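Local coordinates for protein putative fructosamine-3-kinase (Thermobifida fusca YX, PDB 3F7W) that is a putative fructosamine-3-kinase, probably a phosphotransferase with a protein-kinase-like fold that phosphorylates sugar-derived adducts, though its own substrate is not established, at residues Tyr145-Arg155 and Val168-Leu178; Gly14-Glu22 and Tyr32-Thr40. All blocks are in the same frame, centred on the assembly; numbering follows the deposited sequence. Where two conformers were deposited one is given.

Contact 1. Residues Tyr145-Arg155 and Val168-Leu178; sequences YAEQRILPYLR and VRLVEKVLDAL
Leu154 and Val171 meet end to end through their methyls, illustrating how antiparallel helices pack through branched side chains. Leu154 holds CG opposite the backbone N, and this chi1 of -177° carries its branch toward the neighbouring helix, where CD2 lies 3.8 Å from Val171 CG1. That same Val171 methyl takes Ile150 CG2 at 3.7 Å, so one branch of the valine is shared by two residues a helical turn apart. Leu175 also divides its branches: CD1 packs on Leu151 CD2 at 3.6 Å, while CD2 sits 3.7 Å from Ala146 CB. The CA atoms of Ala146 and Leu175 are 6.3 Å apart, consistent with the small alanine allowing a close approach. Leu178 CD2 completes this end, near the edge of the Tyr145 ring, whose hydroxyl is bonded to Leu257 O of helix 251-270.

Toward the C-terminal end of 145-155, one of two Arg155 conformers crosses Glu172 at about a right angle, guanidinium and carboxylate planes 79° apart. In it, and so tentatively, both terminal nitrogens grip the single atom OE2, NH2 at 2.8 Å nearly along the C-O axis and NH1 at 3.2 Å from above the carboxylate plane, with Val168 CG1 at the guanidinium edge. The chemistry implies an apolar seam between helices 141-159 and 165-176, its methyls supplying most of the interface, with a conditional salt bridge at the Arg155 end, probably adding charge complementarity.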
loop_
_atom_site.group_PDB
_atom_site.type_symbol
_atom_site.label_atom_id
_atom_site.label_comp_id
_atom_site.label_asym_id
_atom_site.label_seq_id
_atom_site.Cartn_x
_atom_site.Cartn_y
_atom_site.Cartn_z
ATOM N N TYR A 145 7.262 -12.726 -6.244
ATOM C CA TYR A 145 7.999 -11.741 -5.471
ATOM C C TYR A 145 9.321 -11.389 -6.164
ATOM O O TYR A 145 9.612 -10.220 -6.396
ATOM C CB TYR A 145 8.261 -12.281 -4.078
ATOM C CG TYR A 145 8.748 -11.252 -3.085
ATOM C CD1 TYR A 145 7.974 -10.144 -2.777
ATOM C CD2 TYR A 145 9.962 -11.408 -2.420
ATOM C CE1 TYR A 145 8.402 -9.202 -1.823
ATOM C CE2 TYR A 145 10.390 -10.482 -1.470
ATOM C CZ TYR A 145 9.608 -9.371 -1.181
ATOM O OH TYR A 145 10.019 -8.435 -0.254
ATOM N N ALA A 146 10.088 -12.415 -6.537
ATOM C CA ALA A 146 11.373 -12.214 -7.209
ATOM C C ALA A 146 11.202 -11.402 -8.495
ATOM O O ALA A 146 11.830 -10.356 -8.663
ATOM C CB ALA A 146 12.069 -13.544 -7.481
ATOM N N GLU A 147 10.311 -11.846 -9.370
ATOM C CA GLU A 147 10.244 -11.338 -10.741
ATOM C C GLU A 147 9.441 -10.038 -10.869
ATOM O O GLU A 147 9.743 -9.198 -11.731
ATOM C CB GLU A 147 9.630 -12.385 -11.656
ATOM C CG GLU A 147 10.415 -13.695 -11.706
ATOM C CD GLU A 147 9.652 -14.818 -12.367
ATOM O OE1 GLU A 147 8.817 -14.538 -13.229
ATOM O OE2 GLU A 147 9.912 -15.998 -12.066
ATOM N N GLN A 148 8.437 -9.887 -10.013
ATOM C CA GLN A 148 7.510 -8.736 -10.061
ATOM C C GLN A 148 7.602 -7.740 -8.896
ATOM O O GLN A 148 7.087 -6.618 -9.013
ATOM C CB GLN A 148 6.066 -9.251 -10.219
ATOM C CG GLN A 148 5.927 -9.984 -11.557
ATOM C CD GLN A 148 4.584 -10.656 -11.805
ATOM O OE1 GLN A 148 4.566 -11.691 -12.457
ATOM N NE2 GLN A 148 3.457 -10.060 -11.326
ATOM N N ARG A 149 8.231 -8.130 -7.783
ATOM C CA ARG A 149 8.357 -7.242 -6.630
ATOM C C ARG A 149 9.795 -6.843 -6.267
ATOM O O ARG A 149 9.998 -5.814 -5.606
ATOM C CB ARG A 149 7.612 -7.816 -5.415
ATOM C CG ARG A 149 6.051 -7.892 -5.597
ATOM C CD ARG A 149 5.429 -6.506 -5.636
ATOM N NE ARG A 149 4.007 -6.497 -5.913
ATOM C CZ ARG A 149 3.468 -6.541 -7.135
ATOM N NH1 ARG A 149 4.231 -6.640 -8.218
ATOM N NH2 ARG A 149 2.151 -6.492 -7.274
ATOM N N ILE A 150 10.782 -7.636 -6.702
ATOM C CA ILE A 150 12.185 -7.373 -6.365
ATOM C C ILE A 150 12.994 -6.942 -7.583
ATOM O O ILE A 150 13.555 -5.841 -7.592
ATOM C CB ILE A 150 12.866 -8.592 -5.679
ATOM C CG1 ILE A 150 12.149 -8.950 -4.367
ATOM C CG2 ILE A 150 14.381 -8.289 -5.399
ATOM C CD1 ILE A 150 12.130 -7.821 -3.335
ATOM N N LEU A 151 13.076 -7.808 -8.591
ATOM C CA LEU A 151 14.036 -7.592 -9.683
ATOM C C LEU A 151 13.835 -6.250 -10.414
ATOM O O LEU A 151 14.810 -5.544 -10.689
ATOM C CB LEU A 151 14.038 -8.774 -10.664
ATOM C CG LEU A 151 14.773 -10.031 -10.177
ATOM C CD1 LEU A 151 14.596 -11.265 -11.113
ATOM C CD2 LEU A 151 16.258 -9.728 -10.008
ATOM N N PRO A 152 12.588 -5.899 -10.754
ATOM C CA PRO A 152 12.419 -4.638 -11.484
ATOM C C PRO A 152 12.998 -3.400 -10.762
ATOM O O PRO A 152 13.643 -2.563 -11.407
ATOM C CB PRO A 152 10.896 -4.564 -11.722
ATOM C CG PRO A 152 10.428 -5.958 -11.627
ATOM C CD PRO A 152 11.311 -6.608 -10.585
ATOM N N TYR A 153 12.830 -3.318 -9.441
ATOM C CA TYR A 153 13.292 -2.158 -8.658
ATOM C C TYR A 153 14.792 -2.263 -8.379
ATOM O O TYR A 153 15.479 -1.259 -8.313
ATOM C CB TYR A 153 12.492 -2.043 -7.341
ATOM C CG TYR A 153 11.015 -2.052 -7.660
ATOM C CD1 TYR A 153 10.434 -0.953 -8.294
ATOM C CD2 TYR A 153 10.231 -3.176 -7.452
ATOM C CE1 TYR A 153 9.091 -0.958 -8.664
ATOM C CE2 TYR A 153 8.867 -3.195 -7.814
ATOM C CZ TYR A 153 8.324 -2.076 -8.438
ATOM O OH TYR A 153 7.019 -2.050 -8.851
ATOM N N LEU A 154 15.279 -3.483 -8.201
ATOM C CA LEU A 154 16.727 -3.719 -8.078
ATOM C C LEU A 154 17.487 -3.228 -9.322
ATOM O O LEU A 154 18.485 -2.498 -9.212
ATOM C CB LEU A 154 17.006 -5.200 -7.823
ATOM C CG LEU A 154 18.470 -5.615 -7.586
ATOM C CD1 LEU A 154 18.963 -4.984 -6.262
ATOM C CD2 LEU A 154 18.566 -7.154 -7.530
ATOM N N ARG A 155 17.003 -3.616 -10.502
ATOM C CA ARG A 155 17.623 -3.201 -11.756
ATOM C C ARG A 155 17.529 -1.694 -11.947
ATOM O O ARG A 155 18.489 -1.059 -12.376
ATOM C CB ARG A 155 16.996 -3.914 -12.961
ATOM C CG ARG A 155 17.053 -5.444 -12.910
ATOM C CD ARG A 155 18.464 -5.990 -13.041
ATOM N NE ARG A 155 18.479 -7.442 -12.846
ATOM C CZ ARG A 155 19.249 -8.104 -11.986
ATOM N NH1 ARG A 155 20.127 -7.478 -11.220
ATOM N NH2 ARG A 155 19.152 -9.428 -11.919
ATOM N N VAL A 168 23.688 -5.436 -5.537
ATOM C CA VAL A 168 22.865 -6.259 -6.427
ATOM C C VAL A 168 23.123 -7.746 -6.218
ATOM O O VAL A 168 22.191 -8.527 -6.110
ATOM C CB VAL A 168 23.111 -5.895 -7.908
ATOM C CG1 VAL A 168 22.455 -6.933 -8.848
ATOM C CG2 VAL A 168 22.593 -4.472 -8.189
ATOM N N ARG A 169 24.394 -8.133 -6.151
ATOM C CA ARG A 169 24.733 -9.524 -5.872
ATOM C C ARG A 169 24.189 -10.008 -4.526
ATOM O O ARG A 169 23.714 -11.147 -4.428
ATOM C CB ARG A 169 26.229 -9.737 -5.973
ATOM C CG ARG A 169 26.680 -9.986 -7.414
ATOM C CD ARG A 169 28.137 -10.481 -7.510
ATOM N NE ARG A 169 29.096 -9.516 -6.963
ATOM C CZ ARG A 169 29.602 -8.467 -7.619
ATOM N NH1 ARG A 169 29.259 -8.205 -8.884
ATOM N NH2 ARG A 169 30.460 -7.668 -6.995
ATOM N N LEU A 170 24.237 -9.140 -3.510
ATOM C CA LEU A 170 23.678 -9.459 -2.191
ATOM C C LEU A 170 22.180 -9.741 -2.278
ATOM O O LEU A 170 21.688 -10.735 -1.727
ATOM C CB LEU A 170 23.950 -8.325 -1.184
ATOM C CG LEU A 170 23.153 -8.375 0.125
ATOM C CD1 LEU A 170 23.370 -9.717 0.872
ATOM C CD2 LEU A 170 23.467 -7.168 1.019
ATOM N N VAL A 171 21.436 -8.888 -2.979
ATOM C CA VAL A 171 19.997 -9.127 -3.114
ATOM C C VAL A 171 19.750 -10.391 -3.949
ATOM O O VAL A 171 18.815 -11.148 -3.687
ATOM C CB VAL A 171 19.232 -7.898 -3.684
ATOM C CG1 VAL A 171 17.738 -8.248 -3.945
ATOM C CG2 VAL A 171 19.356 -6.726 -2.724
ATOM N N GLU A 172 20.597 -10.630 -4.935
ATOM C CA GLU A 172 20.459 -11.833 -5.768
ATOM C C GLU A 172 20.698 -13.130 -4.982
ATOM O O GLU A 172 20.107 -14.151 -5.305
ATOM C CB GLU A 172 21.394 -11.753 -6.975
ATOM C CG GLU A 172 20.893 -10.777 -8.015
ATOM C CD GLU A 172 21.821 -10.603 -9.197
ATOM O OE1 GLU A 172 23.048 -10.764 -9.041
ATOM O OE2 GLU A 172 21.310 -10.269 -10.289
ATOM N N LYS A 173 21.563 -13.081 -3.963
ATOM C CA LYS A 173 21.735 -14.206 -3.025
ATOM C C LYS A 173 20.437 -14.567 -2.310
ATOM O O LYS A 173 20.106 -15.749 -2.160
ATOM C CB LYS A 173 22.808 -13.892 -1.977
ATOM C CG LYS A 173 24.201 -14.066 -2.477
ATOM C CD LYS A 173 25.244 -13.794 -1.397
ATOM C CE LYS A 173 26.613 -14.328 -1.828
ATOM N NZ LYS A 173 27.686 -13.381 -1.464
ATOM N N VAL A 174 19.681 -13.551 -1.881
ATOM C CA VAL A 174 18.419 -13.798 -1.228
ATOM C C VAL A 174 17.468 -14.496 -2.191
ATOM O O VAL A 174 16.823 -15.476 -1.821
ATOM C CB VAL A 174 17.771 -12.483 -0.711
ATOM C CG1 VAL A 174 16.397 -12.769 -0.083
ATOM C CG2 VAL A 174 18.700 -11.793 0.293
ATOM N N LEU A 175 17.378 -13.975 -3.417
ATOM C CA LEU A 175 16.491 -14.536 -4.433
ATOM C C LEU A 175 16.854 -15.997 -4.738
ATOM O O LEU A 175 15.973 -16.855 -4.870
ATOM C CB LEU A 175 16.517 -13.677 -5.711
ATOM C CG LEU A 175 15.921 -12.270 -5.554
ATOM C CD1 LEU A 175 15.999 -11.512 -6.874
ATOM C CD2 LEU A 175 14.490 -12.335 -4.999
ATOM N N ASP A 176 18.145 -16.279 -4.796
ATOM C CA ASP A 176 18.609 -17.639 -5.066
ATOM C C ASP A 176 18.252 -18.592 -3.929
ATOM O O ASP A 176 18.158 -19.803 -4.160
ATOM C CB ASP A 176 20.120 -17.658 -5.310
ATOM C CG ASP A 176 20.516 -17.028 -6.642
ATOM O OD1 ASP A 176 19.634 -16.743 -7.492
ATOM O OD2 ASP A 176 21.734 -16.819 -6.843
ATOM N N ALA A 177 18.069 -18.046 -2.718
ATOM C CA ALA A 177 17.743 -18.823 -1.513
ATOM C C ALA A 177 16.252 -18.774 -1.189
ATOM O O ALA A 177 15.795 -19.325 -0.182
ATOM C CB ALA A 177 18.575 -18.315 -0.333
ATOM N N LEU A 178 15.487 -18.131 -2.066
ATOM C CA LEU A 178 14.114 -17.770 -1.761
ATOM C C LEU A 178 13.216 -18.975 -1.526
ATOM O O LEU A 178 12.326 -18.918 -0.685
ATOM C CB LEU A 178 13.534 -16.856 -2.856
ATOM C CG LEU A 178 12.211 -16.153 -2.597
ATOM C CD1 LEU A 178 12.244 -15.389 -1.277
ATOM C CD2 LEU A 178 11.854 -15.216 -3.786
#

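Contact 2. Residues Gly14-Glu22 and Tyr32-Thr40; sequences GREVAAVAE and YRVELADGT. With EDO (1,2-ethanediol), chain E.
A classic beta bulge sets Ala18 and Ala19 against the single residue Glu35, whose O accepts from both Ala18 N at 2.7 Å and Ala19 N at 3.1 Å. Past this one-residue shift, regular antiparallel pairing continues to Glu22 and Tyr32. Val17 CG1 packs 3.5 Å from Val34 CG1, crossing it at about a right angle, on the side covered by helix 3-13.

Before the bulge, Arg15 folds back over the type I turn. Bends at chi2 and chi3 (-79° and -68°) lay its guanidinium flat against Leu36, whose CD1 stands over the centre of one face. At the edge, NH2 forms a salt bridge with Asp38 OD2 at 3.1 Å, the two planes almost perpendicular, and NH1 and NH2 both donate to O1 of a 1,2-ethanediol, probably from the crystallisation liquor. Thr40 OG1 accepts from that O1 at 2.8 Å and donates to Asp38 OD1, which accepts Thr40 N in an Asx turn. A valine in place of Thr40 would probably leave O1 without its hydroxyl partner and let the Asp38 carboxylate turn more easily. The antiparallel hairpin edges the five-stranded sheet, as in N-terminal lobes of the protein-kinase clan.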
loop_
_atom_site.group_PDB
_atom_site.type_symbol
_atom_site.label_atom_id
_atom_site.label_comp_id
_atom_site.label_asym_id
_atom_site.label_seq_id
_atom_site.Cartn_x
_atom_site.Cartn_y
_atom_site.Cartn_z
ATOM N N GLY A 14 -22.529 13.201 -8.805
ATOM C CA GLY A 14 -23.883 13.695 -8.944
ATOM C C GLY A 14 -24.354 14.584 -7.795
ATOM O O GLY A 14 -25.513 14.928 -7.729
ATOM N N ARG A 15 -23.452 14.948 -6.893
ATOM C CA ARG A 15 -23.808 15.710 -5.699
ATOM C C ARG A 15 -23.307 17.155 -5.814
ATOM O O ARG A 15 -22.248 17.403 -6.386
ATOM C CB ARG A 15 -23.168 15.056 -4.476
ATOM C CG ARG A 15 -23.603 13.610 -4.207
ATOM C CD ARG A 15 -24.948 13.530 -3.544
ATOM N NE ARG A 15 -24.890 14.066 -2.184
ATOM C CZ ARG A 15 -24.539 13.384 -1.093
ATOM N NH1 ARG A 15 -24.223 12.096 -1.162
ATOM N NH2 ARG A 15 -24.510 13.991 0.093
ATOM N N GLU A 16 -24.057 18.087 -5.241
ATOM C CA GLU A 16 -23.693 19.507 -5.245
ATOM C C GLU A 16 -22.512 19.768 -4.302
ATOM O O GLU A 16 -22.508 19.270 -3.184
ATOM C CB GLU A 16 -24.905 20.349 -4.835
ATOM C CG GLU A 16 -24.711 21.824 -5.092
ATOM C CD GLU A 16 -25.860 22.710 -4.571
ATOM O OE1 GLU A 16 -26.893 22.185 -4.101
ATOM O OE2 GLU A 16 -25.688 23.945 -4.622
ATOM N N VAL A 17 -21.509 20.525 -4.766
ATOM C CA VAL A 17 -20.322 20.895 -3.957
ATOM C C VAL A 17 -20.484 22.287 -3.315
ATOM O O VAL A 17 -20.773 23.262 -4.002
ATOM C CB VAL A 17 -19.033 20.818 -4.800
ATOM C CG1 VAL A 17 -17.824 21.382 -4.040
ATOM C CG2 VAL A 17 -18.765 19.343 -5.236
ATOM N N ALA A 18 -20.341 22.363 -1.996
ATOM C CA ALA A 18 -20.471 23.629 -1.248
ATOM C C ALA A 18 -19.115 24.310 -0.998
ATOM O O ALA A 18 -19.062 25.530 -0.872
ATOM C CB ALA A 18 -21.186 23.396 0.075
ATOM N N ALA A 19 -18.028 23.546 -0.946
ATOM C CA ALA A 19 -16.715 24.111 -0.636
ATOM C C ALA A 19 -15.582 23.213 -1.090
ATOM O O ALA A 19 -15.746 21.979 -1.166
ATOM C CB ALA A 19 -16.598 24.390 0.883
ATOM N N VAL A 20 -14.437 23.838 -1.390
ATOM C CA VAL A 20 -13.192 23.141 -1.707
ATOM C C VAL A 20 -12.028 23.803 -0.954
ATOM O O VAL A 20 -11.877 25.019 -1.019
ATOM C CB VAL A 20 -12.853 23.195 -3.210
ATOM C CG1 VAL A 20 -11.559 22.443 -3.487
ATOM C CG2 VAL A 20 -13.992 22.656 -4.076
ATOM N N ALA A 21 -11.219 23.016 -0.256
ATOM C CA ALA A 21 -10.046 23.526 0.457
ATOM C C ALA A 21 -8.812 22.741 0.025
ATOM O O ALA A 21 -8.881 21.526 -0.102
ATOM C CB ALA A 21 -10.246 23.390 1.987
ATOM N N GLU A 22 -7.678 23.420 -0.162
ATOM C CA GLU A 22 -6.433 22.727 -0.536
ATOM C C GLU A 22 -5.841 21.968 0.651
ATOM O O GLU A 22 -5.868 22.454 1.789
ATOM C CB GLU A 22 -5.428 23.723 -1.129
ATOM C CG GLU A 22 -5.918 24.288 -2.461
ATOM C CD GLU A 22 -5.077 25.417 -3.024
ATOM O OE1 GLU A 22 -4.351 26.098 -2.257
ATOM O OE2 GLU A 22 -5.173 25.640 -4.251
ATOM N N TYR A 32 -7.300 17.674 -1.791
ATOM C CA TYR A 32 -8.338 18.608 -1.393
ATOM C C TYR A 32 -9.300 17.965 -0.403
ATOM O O TYR A 32 -9.547 16.768 -0.472
ATOM C CB TYR A 32 -9.163 19.080 -2.591
ATOM C CG TYR A 32 -8.357 19.687 -3.692
ATOM C CD1 TYR A 32 -7.852 18.896 -4.718
ATOM C CD2 TYR A 32 -8.088 21.060 -3.717
ATOM C CE1 TYR A 32 -7.070 19.459 -5.742
ATOM C CE2 TYR A 32 -7.323 21.628 -4.733
ATOM C CZ TYR A 32 -6.815 20.818 -5.736
ATOM O OH TYR A 32 -6.066 21.388 -6.728
ATOM N N ARG A 33 -9.836 18.794 0.478
ATOM C CA ARG A 33 -11.066 18.497 1.217
ATOM C C ARG A 33 -12.218 19.205 0.509
ATOM O O ARG A 33 -12.217 20.428 0.365
ATOM C CB ARG A 33 -10.985 18.972 2.663
ATOM C CG ARG A 33 -12.177 18.572 3.526
ATOM C CD ARG A 33 -12.063 19.239 4.882
ATOM N NE ARG A 33 -13.079 18.825 5.849
ATOM C CZ ARG A 33 -14.341 19.239 5.859
ATOM N NH1 ARG A 33 -14.810 20.059 4.926
ATOM N NH2 ARG A 33 -15.157 18.816 6.821
ATOM N N VAL A 34 -13.190 18.424 0.049
ATOM C CA VAL A 34 -14.343 18.954 -0.698
ATOM C C VAL A 34 -15.599 18.653 0.101
ATOM O O VAL A 34 -15.835 17.496 0.479
ATOM C CB VAL A 34 -14.449 18.314 -2.116
ATOM C CG1 VAL A 34 -15.721 18.805 -2.821
ATOM C CG2 VAL A 34 -13.204 18.658 -2.935
ATOM N N GLU A 35 -16.413 19.678 0.329
ATOM C CA GLU A 35 -17.617 19.529 1.126
ATOM C C GLU A 35 -18.842 19.652 0.248
ATOM O O GLU A 35 -18.987 20.602 -0.536
ATOM C CB GLU A 35 -17.652 20.572 2.242
ATOM C CG GLU A 35 -18.718 20.294 3.298
ATOM C CD GLU A 35 -18.655 21.266 4.476
ATOM O OE1 GLU A 35 -17.590 21.347 5.118
ATOM O OE2 GLU A 35 -19.675 21.941 4.757
ATOM N N LEU A 36 -19.727 18.673 0.366
ATOM C CA LEU A 36 -20.973 18.658 -0.394
ATOM C C LEU A 36 -21.998 19.546 0.286
ATOM O O LEU A 36 -21.797 19.964 1.429
ATOM C CB LEU A 36 -21.523 17.227 -0.483
ATOM C CG LEU A 36 -20.573 16.194 -1.103
ATOM C CD1 LEU A 36 -21.306 14.846 -1.245
ATOM C CD2 LEU A 36 -20.043 16.657 -2.456
ATOM N N ALA A 37 -23.118 19.771 -0.399
ATOM C CA ALA A 37 -24.170 20.678 0.090
ATOM C C ALA A 37 -24.729 20.283 1.446
ATOM O O ALA A 37 -25.105 21.155 2.210
ATOM C CB ALA A 37 -25.296 20.807 -0.927
ATOM N N ASP A 38 -24.796 18.988 1.745
ATOM C CA ASP A 38 -25.306 18.518 3.038
ATOM C C ASP A 38 -24.256 18.433 4.134
ATOM O O ASP A 38 -24.528 17.877 5.196
ATOM C CB ASP A 38 -26.030 17.168 2.890
ATOM C CG ASP A 38 -25.078 15.976 2.750
ATOM O OD1 ASP A 38 -23.851 16.150 2.512
ATOM O OD2 ASP A 38 -25.587 14.837 2.877
ATOM N N GLY A 39 -23.043 18.940 3.870
ATOM C CA GLY A 39 -21.961 18.871 4.844
ATOM C C GLY A 39 -21.032 17.686 4.678
ATOM O O GLY A 39 -19.991 17.637 5.327
ATOM N N THR A 40 -21.385 16.712 3.829
ATOM C CA THR A 40 -20.544 15.513 3.673
ATOM C C THR A 40 -19.154 15.897 3.157
ATOM O O THR A 40 -19.044 16.547 2.115
ATOM C CB THR A 40 -21.136 14.505 2.670
ATOM O OG1 THR A 40 -22.458 14.148 3.063
ATOM C CG2 THR A 40 -20.265 13.229 2.559
HETATM C C1 EDO E . -22.821 10.585 2.423
HETATM O O1 EDO E . -23.196 11.799 1.790
HETATM C C2 EDO E . -23.475 9.365 1.785
HETATM O O2 EDO E . -24.650 9.695 1.059
#

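Contacts 1 and 2 show how a two-lobed fold of the protein-kinase clan divides its construction. In kinases of this clan the nucleotide site generally lies between the lobes. Residues 14-22 and 32-40 pair at one margin of the five-stranded antiparallel sheet, where 17-26 is an outermost strand; residues 145-155 and 168-178 pack as helices in the largely helical part. Their centres are 45 Å apart, on opposite sides of the chain's centre, and their nearest atoms are about 25 Å apart. In sequence contact 2 closes before contact 1 opens. An unidentified ligand lies about 7 Å from the Arg33 side chain in contact 2, but its unknown identity leaves any relation to an active site open.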